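Local atomic coordinates of dihydrodipicolinate synthase family protein (Sinorhizobium meliloti, PDB entry 4DNH), a protein that is of unknown function but has the TIM-barrel fold of the dihydrodipicolinate synthase family, and so probably acts as an enzyme on a small molecule. Residues 39-43 with 83-87; 61-65 with 98-103; 212-216 with 241-246. All blocks are in the same frame, centred on the assembly; numbering follows the deposited sequence.

Interaction 1: residues 39-43 with 83-87; sequences AAAHV and DTAQR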
loop_
_atom_site.group_PDB
_atom_site.type_symbol
_atom_site.label_atom_id
_atom_site.label_comp_id
_atom_site.label_asym_id
_atom_site.label_seq_id
_atom_site.Cartn_x
_atom_site.Cartn_y
_atom_site.Cartn_z
ATOM N N ALA A 39 -0.431 4.334 -5.586
ATOM C CA ALA A 39 0.532 3.643 -4.764
ATOM C C ALA A 39 0.290 3.995 -3.285
ATOM O O ALA A 39 0.129 5.169 -2.922
ATOM C CB ALA A 39 1.937 3.992 -5.202
ATOM N N ALA A 40 0.217 2.974 -2.431
ATOM C CA ALA A 40 0.179 3.208 -0.990
ATOM C C ALA A 40 1.618 3.485 -0.562
ATOM O O ALA A 40 2.468 2.599 -0.644
ATOM C CB ALA A 40 -0.389 2.005 -0.263
ATOM N N ALA A 41 1.898 4.708 -0.117
ATOM C CA ALA A 41 3.277 5.141 0.006
ATOM C C ALA A 41 3.827 4.988 1.421
ATOM O O ALA A 41 3.117 5.208 2.411
ATOM C CB ALA A 41 3.414 6.583 -0.462
ATOM N N HIS A 42 5.107 4.642 1.498
ATOM C CA HIS A 42 5.788 4.380 2.765
ATOM C C HIS A 42 6.223 5.670 3.416
ATOM O O HIS A 42 6.149 6.743 2.801
ATOM C CB HIS A 42 6.999 3.481 2.520
ATOM C CG HIS A 42 8.119 4.167 1.785
ATOM N ND1 HIS A 42 8.111 4.333 0.455
ATOM C CD2 HIS A 42 9.298 4.750 2.248
ATOM C CE1 HIS A 42 9.232 4.977 0.080
ATOM N NE2 HIS A 42 9.951 5.235 1.180
ATOM N N VAL A 43 6.695 5.561 4.659
ATOM C CA VAL A 43 7.203 6.690 5.438
ATOM C C VAL A 43 8.710 6.602 5.665
ATOM O O VAL A 43 9.220 5.548 6.024
ATOM C CB VAL A 43 6.506 6.767 6.814
ATOM C CG1 VAL A 43 7.163 7.831 7.695
ATOM C CG2 VAL A 43 5.036 7.086 6.629
ATOM N N ASP A 83 -1.761 1.266 5.147
ATOM C CA ASP A 83 -1.046 0.160 5.753
ATOM C C ASP A 83 0.437 0.204 5.401
ATOM O O ASP A 83 1.261 -0.108 6.235
ATOM C CB ASP A 83 -1.652 -1.175 5.322
ATOM C CG ASP A 83 -1.124 -2.328 6.130
ATOM O OD1 ASP A 83 -1.609 -2.526 7.266
ATOM O OD2 ASP A 83 -0.209 -3.028 5.639
ATOM N N THR A 84 0.778 0.600 4.176
ATOM C CA THR A 84 2.200 0.719 3.773
ATOM C C THR A 84 2.945 1.802 4.556
ATOM O O THR A 84 4.164 1.737 4.708
ATOM C CB THR A 84 2.371 0.978 2.258
ATOM O OG1 THR A 84 1.645 -0.006 1.525
ATOM C CG2 THR A 84 3.823 0.885 1.846
ATOM N N ALA A 85 2.227 2.807 5.043
ATOM C CA ALA A 85 2.888 3.875 5.811
ATOM C C ALA A 85 2.932 3.461 7.267
ATOM O O ALA A 85 3.211 4.267 8.136
ATOM C CB ALA A 85 2.169 5.198 5.634
ATOM N N GLN A 86 2.624 2.182 7.500
ATOM C CA GLN A 86 2.767 1.510 8.799
ATOM C C GLN A 86 1.700 1.903 9.787
ATOM O O GLN A 86 1.890 1.745 10.996
ATOM C CB GLN A 86 4.179 1.660 9.390
ATOM C CG GLN A 86 5.200 0.778 8.688
ATOM C CD GLN A 86 6.639 1.177 8.958
ATOM O OE1 GLN A 86 7.263 1.888 8.162
ATOM N NE2 GLN A 86 7.179 0.723 10.084
ATOM N N ARG A 87 0.586 2.414 9.249
ATOM C CA ARG A 87 -0.619 2.759 10.002
ATOM C C ARG A 87 -1.033 1.603 10.920
ATOM O O ARG A 87 -1.060 0.438 10.495
ATOM C CB ARG A 87 -1.753 3.073 9.018
ATOM C CG ARG A 87 -2.993 3.705 9.645
ATOM C CD ARG A 87 -2.774 5.188 9.913
ATOM N NE ARG A 87 -4.004 5.842 10.324
ATOM C CZ ARG A 87 -4.811 6.528 9.519
ATOM N NH1 ARG A 87 -5.916 7.062 10.020
ATOM N NH2 ARG A 87 -4.527 6.688 8.219
HETATM O O HOH W 1 6.618 2.961 5.926
HETATM O O HOH W 2 9.604 3.553 7.645
#
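At the C-terminal mouth of the first two strands of a TIM barrel, Ala-40, Ala-41 and Val-43 meet Thr-84 and Ala-85 of the loop that follows strand 77-80. This end of the barrel is where enzymes of the fold carry their active sites, and a glycerol bound near the side chain of Thr-84 is consistent with a pocket, although the catalytic residues are not established. Thr-84 presses its branches against the end of strand 37-40. With OG1 anti to the carbonyl carbon (chi1 -52°), the hydroxyl comes alongside Ala-40 CB at 3.4 Å, while the methyl CG2 sits 3.3 Å from Ala-40 O. The hydroxyl has a hydrogen-bond partner elsewhere in Tyr-323, which also bonds Asp-83. Farther along, the small methyl group of Ala-85 touches a carbonyl and, at about a right angle to it, a branched side chain: its CB is 3.4 Å from Ala-41 O and 3.6 Å from Val-43 CG2. Alanine suits this place because the two backbones come close, and a beta-branched valine sets its CG2 methyl against that of Ala-85. The imidazole of His-42 turns from residues 83-87 and gives its ND1 to a hydrogen bond with Asp-280. Two waters supply the polar link between the loops. Water 1 accepts from Val-43 N at 2.9 Å and approaches Thr-84 O to 3.0 Å; both waters have more acceptors nearby than protons, and cannot serve all at once. Gln-86, whose NE2 bonds the carbonyl of Ile-343, turns OE1 to the waters: it is 2.6 Å from water 1, and water 2 joins the same OE1 to Val-43 O, 2.6 Å from the latter.

Interaction 2: residues 61-65 with 98-103; sequences WERTL and ELIRRS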
loop_
_atom_site.group_PDB
_atom_site.type_symbol
_atom_site.label_atom_id
_atom_site.label_comp_id
_atom_site.label_asym_id
_atom_site.label_seq_id
_atom_site.Cartn_x
_atom_site.Cartn_y
_atom_site.Cartn_z
ATOM N N TRP A 61 10.104 14.478 7.277
ATOM C CA TRP A 61 9.078 15.045 6.376
ATOM C C TRP A 61 9.535 15.321 4.966
ATOM O O TRP A 61 8.840 14.995 4.009
ATOM C CB TRP A 61 8.475 16.282 7.000
ATOM C CG TRP A 61 7.873 15.944 8.334
ATOM C CD1 TRP A 61 8.352 16.279 9.594
ATOM C CD2 TRP A 61 6.674 15.134 8.581
ATOM N NE1 TRP A 61 7.528 15.785 10.576
ATOM C CE2 TRP A 61 6.511 15.076 10.033
ATOM C CE3 TRP A 61 5.739 14.497 7.770
ATOM C CZ2 TRP A 61 5.466 14.397 10.626
ATOM C CZ3 TRP A 61 4.686 13.816 8.378
ATOM C CH2 TRP A 61 4.557 13.759 9.778
ATOM N N GLU A 62 10.712 15.921 4.827
ATOM C CA GLU A 62 11.255 16.276 3.530
ATOM C C GLU A 62 11.403 15.022 2.676
ATOM O O GLU A 62 10.901 14.964 1.550
ATOM C CB GLU A 62 12.591 17.013 3.703
ATOM C CG GLU A 62 13.125 17.665 2.435
ATOM C CD GLU A 62 14.207 16.853 1.718
ATOM O OE1 GLU A 62 14.356 15.636 1.972
ATOM O OE2 GLU A 62 14.927 17.448 0.876
ATOM N N ARG A 63 12.059 14.005 3.221
ATOM C CA ARG A 63 12.247 12.782 2.483
ATOM C C ARG A 63 10.919 12.040 2.215
ATOM O O ARG A 63 10.730 11.483 1.130
ATOM C CB ARG A 63 13.248 11.897 3.205
ATOM C CG ARG A 63 14.130 11.084 2.279
ATOM C CD ARG A 63 15.403 11.823 1.892
ATOM N NE ARG A 63 15.151 12.988 1.047
ATOM C CZ ARG A 63 14.919 12.966 -0.266
ATOM N NH1 ARG A 63 14.894 11.824 -0.938
ATOM N NH2 ARG A 63 14.707 14.107 -0.913
ATOM N N THR A 64 10.003 12.044 3.180
ATOM C CA THR A 64 8.689 11.410 3.011
ATOM C C THR A 64 7.871 12.095 1.924
ATOM O O THR A 64 7.324 11.427 1.048
ATOM C CB THR A 64 7.900 11.399 4.337
ATOM O OG1 THR A 64 8.605 10.599 5.292
ATOM C CG2 THR A 64 6.509 10.841 4.162
ATOM N N LEU A 65 7.808 13.428 1.960
ATOM C CA LEU A 65 7.062 14.170 0.938
ATOM C C LEU A 65 7.725 14.125 -0.434
ATOM O O LEU A 65 7.032 14.065 -1.444
ATOM C CB LEU A 65 6.777 15.602 1.364
ATOM C CG LEU A 65 6.116 15.810 2.725
ATOM C CD1 LEU A 65 6.214 17.280 3.151
ATOM C CD2 LEU A 65 4.673 15.320 2.709
ATOM N N GLU A 98 -0.920 14.231 10.761
ATOM C CA GLU A 98 0.061 15.211 10.316
ATOM C C GLU A 98 0.542 14.897 8.902
ATOM O O GLU A 98 0.695 15.795 8.086
ATOM C CB GLU A 98 1.210 15.317 11.317
ATOM C CG GLU A 98 2.310 16.307 10.973
ATOM C CD GLU A 98 1.889 17.772 11.036
ATOM O OE1 GLU A 98 0.669 18.080 11.075
ATOM O OE2 GLU A 98 2.807 18.630 11.035
ATOM N N LEU A 99 0.722 13.618 8.594
ATOM C CA LEU A 99 1.194 13.223 7.265
ATOM C C LEU A 99 0.132 13.552 6.223
ATOM O O LEU A 99 0.427 14.090 5.154
ATOM C CB LEU A 99 1.545 11.748 7.252
ATOM C CG LEU A 99 2.004 11.086 5.960
ATOM C CD1 LEU A 99 3.109 11.874 5.265
ATOM C CD2 LEU A 99 2.469 9.673 6.294
ATOM N N ILE A 100 -1.111 13.263 6.569
ATOM C CA ILE A 100 -2.243 13.623 5.743
ATOM C C ILE A 100 -2.287 15.136 5.487
ATOM O O ILE A 100 -2.389 15.564 4.352
ATOM C CB ILE A 100 -3.560 13.073 6.335
ATOM C CG1 ILE A 100 -3.573 11.537 6.204
ATOM C CG2 ILE A 100 -4.764 13.714 5.652
ATOM C CD1 ILE A 100 -4.753 10.836 6.848
ATOM N N ARG A 101 -2.164 15.929 6.544
ATOM C CA ARG A 101 -2.136 17.394 6.445
ATOM C C ARG A 101 -1.021 17.928 5.522
ATOM O O ARG A 101 -1.295 18.711 4.615
ATOM C CB ARG A 101 -2.037 18.004 7.844
ATOM C CG ARG A 101 -2.088 19.520 7.889
ATOM C CD ARG A 101 -1.481 20.033 9.184
ATOM N NE ARG A 101 -0.788 21.293 8.936
ATOM C CZ ARG A 101 0.529 21.482 9.000
ATOM N NH1 ARG A 101 1.350 20.500 9.347
ATOM N NH2 ARG A 101 1.024 22.682 8.734
ATOM N N ARG A 102 0.222 17.501 5.744
ATOM C CA ARG A 102 1.342 17.898 4.869
ATOM C C ARG A 102 1.138 17.467 3.412
ATOM O O ARG A 102 1.308 18.277 2.502
ATOM C CB ARG A 102 2.665 17.321 5.352
ATOM C CG ARG A 102 2.874 17.405 6.838
ATOM C CD ARG A 102 3.675 18.613 7.202
ATOM N NE ARG A 102 4.252 18.467 8.534
ATOM C CZ ARG A 102 5.479 18.860 8.856
ATOM N NH1 ARG A 102 6.276 19.396 7.931
ATOM N NH2 ARG A 102 5.908 18.700 10.101
ATOM N N SER A 103 0.779 16.198 3.191
ATOM C CA SER A 103 0.573 15.680 1.831
ATOM C C SER A 103 -0.530 16.397 1.037
ATOM O O SER A 103 -0.334 16.720 -0.138
ATOM C CB SER A 103 0.323 14.180 1.845
ATOM O OG SER A 103 1.546 13.494 1.994
#
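Trp-61 carries its CG anti to the carbonyl carbon (chi1 -58°), which sends the indole across to helix 93-108, and Arg-102 bends at chi2 (-96°) to lay its guanidinium over one face of that ring. The two planes are only 20° apart, and Arg-102 CZ stands 3.8 Å from the centroid of the five-membered ring: a stacked cation-pi pair. Glu-98, one turn earlier, helps fix the rotation of the guanidinium, its OE2 taking Arg-102 NE at 2.9 Å from above the carboxylate plane; Arg-101 joins the same salt-bridge network. On this side too, Leu-65 CD2 touches Arg-102 CB at 3.9 Å. The far rim of the indole meets aliphatic carbon, with Trp-61 CH2 3.6 Å from Glu-98 CG and CZ3 3.9 Å from Leu-99 CB, which lies at the ring edge. Deeper in, Thr-64 CG2 packs on Leu-99 CD1 at 3.7 Å. Tryptophan and arginine suit the partly exposed side, as flat groups that stack while the charge stays there; Leu-99 and the threonine methyl suit the buried one. Such packing joins successive outer helices of a TIM barrel, each following its own strand.

Interaction 3: residues 212-216 with 241-246; sequences MKTCL and VMRRQL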
loop_
_atom_site.group_PDB
_atom_site.type_symbol
_atom_site.label_atom_id
_atom_site.label_comp_id
_atom_site.label_asym_id
_atom_site.label_seq_id
_atom_site.Cartn_x
_atom_site.Cartn_y
_atom_site.Cartn_z
HETATM N N MSE A 212 -18.056 -11.382 2.446
HETATM C CA MSE A 212 -18.264 -10.723 1.159
HETATM C C MSE A 212 -19.691 -10.268 0.973
HETATM O O MSE A 212 -19.925 -9.134 0.553
HETATM C CB MSE A 212 -17.893 -11.705 0.060
HETATM C CG MSE A 212 -17.162 -10.992 -1.067
HETATM SE SE MSE A 212 -17.107 -12.086 -2.709
HETATM C CE MSE A 212 -19.024 -12.515 -2.904
ATOM N N LYS A 213 -20.650 -11.140 1.293
ATOM C CA LYS A 213 -22.094 -10.848 1.197
ATOM C C LYS A 213 -22.488 -9.570 1.947
ATOM O O LYS A 213 -23.184 -8.714 1.407
ATOM C CB LYS A 213 -22.899 -12.040 1.738
ATOM C CG LYS A 213 -24.380 -12.068 1.373
ATOM C CD LYS A 213 -25.155 -12.937 2.360
ATOM C CE LYS A 213 -25.933 -14.056 1.674
ATOM N NZ LYS A 213 -27.073 -13.586 0.833
ATOM N N THR A 214 -22.034 -9.459 3.193
ATOM C CA THR A 214 -22.305 -8.300 4.032
ATOM C C THR A 214 -21.662 -7.060 3.432
ATOM O O THR A 214 -22.247 -5.976 3.458
ATOM C CB THR A 214 -21.738 -8.495 5.451
ATOM O OG1 THR A 214 -21.999 -9.828 5.894
ATOM C CG2 THR A 214 -22.361 -7.517 6.435
ATOM N N CYS A 215 -20.455 -7.231 2.897
ATOM C CA CYS A 215 -19.683 -6.136 2.327
ATOM C C CYS A 215 -20.356 -5.591 1.070
ATOM O O CYS A 215 -20.516 -4.372 0.921
ATOM C CB CYS A 215 -18.270 -6.604 2.003
ATOM S SG CYS A 215 -17.212 -5.277 1.405
ATOM N N LEU A 216 -20.756 -6.505 0.186
ATOM C CA LEU A 216 -21.515 -6.166 -1.006
ATOM C C LEU A 216 -22.803 -5.412 -0.672
ATOM O O LEU A 216 -23.131 -4.426 -1.331
ATOM C CB LEU A 216 -21.820 -7.422 -1.839
ATOM C CG LEU A 216 -20.665 -7.992 -2.676
ATOM C CD1 LEU A 216 -21.068 -9.271 -3.388
ATOM C CD2 LEU A 216 -20.141 -6.965 -3.681
ATOM N N VAL A 241 -14.533 -12.814 -8.327
ATOM C CA VAL A 241 -15.936 -13.071 -7.995
ATOM C C VAL A 241 -16.629 -11.816 -7.473
ATOM O O VAL A 241 -17.830 -11.635 -7.670
ATOM C CB VAL A 241 -16.105 -14.263 -7.014
ATOM C CG1 VAL A 241 -17.537 -14.370 -6.493
ATOM C CG2 VAL A 241 -15.692 -15.572 -7.682
HETATM N N MSE A 242 -15.872 -10.929 -6.843
HETATM C CA MSE A 242 -16.481 -9.762 -6.226
HETATM C C MSE A 242 -16.641 -8.624 -7.180
HETATM O O MSE A 242 -17.659 -7.931 -7.152
HETATM C CB MSE A 242 -15.684 -9.323 -5.018
HETATM C CG MSE A 242 -16.644 -8.581 -4.107
HETATM SE SE MSE A 242 -15.555 -7.800 -2.683
HETATM C CE MSE A 242 -17.048 -7.247 -1.522
ATOM N N ARG A 243 -15.652 -8.424 -8.045
ATOM C CA ARG A 243 -15.703 -7.326 -9.010
ATOM C C ARG A 243 -16.807 -7.474 -10.073
ATOM O O ARG A 243 -17.141 -6.509 -10.764
ATOM C CB ARG A 243 -14.333 -7.104 -9.654
ATOM C CG ARG A 243 -13.868 -8.209 -10.579
ATOM C CD ARG A 243 -12.555 -7.820 -11.223
ATOM N NE ARG A 243 -12.096 -8.870 -12.118
ATOM C CZ ARG A 243 -10.876 -8.952 -12.647
ATOM N NH1 ARG A 243 -9.953 -8.037 -12.381
ATOM N NH2 ARG A 243 -10.577 -9.972 -13.445
ATOM N N ARG A 244 -17.369 -8.675 -10.183
ATOM C CA ARG A 244 -18.460 -8.971 -11.126
ATOM C C ARG A 244 -19.841 -8.679 -10.526
ATOM O O ARG A 244 -20.811 -8.460 -11.260
ATOM C CB ARG A 244 -18.369 -10.419 -11.623
ATOM C CG ARG A 244 -17.149 -10.686 -12.502
ATOM C CD ARG A 244 -16.856 -12.181 -12.682
ATOM N NE ARG A 244 -15.695 -12.389 -13.554
ATOM C CZ ARG A 244 -15.354 -13.542 -14.123
ATOM N NH1 ARG A 244 -16.080 -14.638 -13.941
ATOM N NH2 ARG A 244 -14.279 -13.594 -14.894
ATOM N N GLN A 245 -19.907 -8.657 -9.195
ATOM C CA GLN A 245 -21.143 -8.391 -8.460
ATOM C C GLN A 245 -21.246 -6.941 -7.991
ATOM O O GLN A 245 -22.235 -6.561 -7.366
ATOM C CB GLN A 245 -21.257 -9.314 -7.244
ATOM C CG GLN A 245 -21.141 -10.792 -7.553
ATOM C CD GLN A 245 -21.649 -11.655 -6.417
ATOM O OE1 GLN A 245 -20.887 -12.396 -5.795
ATOM N NE2 GLN A 245 -22.943 -11.553 -6.130
ATOM N N LEU A 246 -20.218 -6.148 -8.286
ATOM C CA LEU A 246 -20.153 -4.725 -7.924
ATOM C C LEU A 246 -21.190 -3.844 -8.657
ATOM O O LEU A 246 -21.379 -3.995 -9.865
ATOM C CB LEU A 246 -18.732 -4.204 -8.189
ATOM C CG LEU A 246 -17.747 -3.855 -7.055
ATOM C CD1 LEU A 246 -17.884 -4.703 -5.800
ATOM C CD2 LEU A 246 -16.317 -3.898 -7.574
#
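Helix 208-221 and the chain from the weakly bonded end of helix 236-243 into the following loop run side by side in the same direction, the CA atoms of Met-212 and Met-242 being 7.7 Å apart and those of Leu-216 and Leu-246 7.2 Å. Both methionines are selenomethionines, with SE for sulfur. Met-242 is the wedge between the segments. Its chain is extended beyond CG (chi2 -172°, chi3 -169°), which delivers the terminal methyl CE to the surface of the opposite helix, 3.5 Å from Cys-215 SG and 3.8 Å from Leu-216 CD2. The two methionine side chains lie alongside with their ends pointing opposite ways, and Met-212 SE rests 3.8 Å from Met-242 CG. A bend at chi3 (52°) then turns Met-212 CE toward the amide of Gln-245, 3.4 Å from OE1. Leu-216 lies across Gln-245 at about a right angle: its CD1 meets the CB of Gln-245 at 3.9 Å, while CD2 packs against Leu-246 CD1 at 3.8 Å. The unbranched methionine can reach from one segment to the other, and the branched leucine can touch two neighbours. Glutamine suits the border, where its CB and amide both lie against Leu-216 CD1 while the residue stays largely exposed. Beneath the pair, Ile-229 of strand 226-232 touches Cys-215, Met-242 and Leu-246, joining both segments to the barrel wall. Because the contact is almost wholly of methyl, methylene, sulfur and selenium surfaces, with one amide at its border, its cohesion rests on dispersion and the exclusion of water rather than on directed bonds.

All three contacts belong to one TIM barrel, at different depths. Interaction 1 is fully buried, its centre about 5 Å from that of the chain, and joins the loops at the strand ends through small side chains and waters. Interaction 2 pairs two outer helices, and interaction 3 an outer helix with the end of another and the loop after it; both are partly buried, but interaction 2 adds a cation-pi stack, braced by salt bridges within helix 93-108, whereas interaction 3 is essentially apolar. Interactions 1 and 2 touch: Val-43 CG2 lies 3.7 Å from Leu-99 CD2, and strand 37-40 leads to helix 61-73. Interaction 3 lies across the chain's centre from interaction 2, about 34 Å between centres.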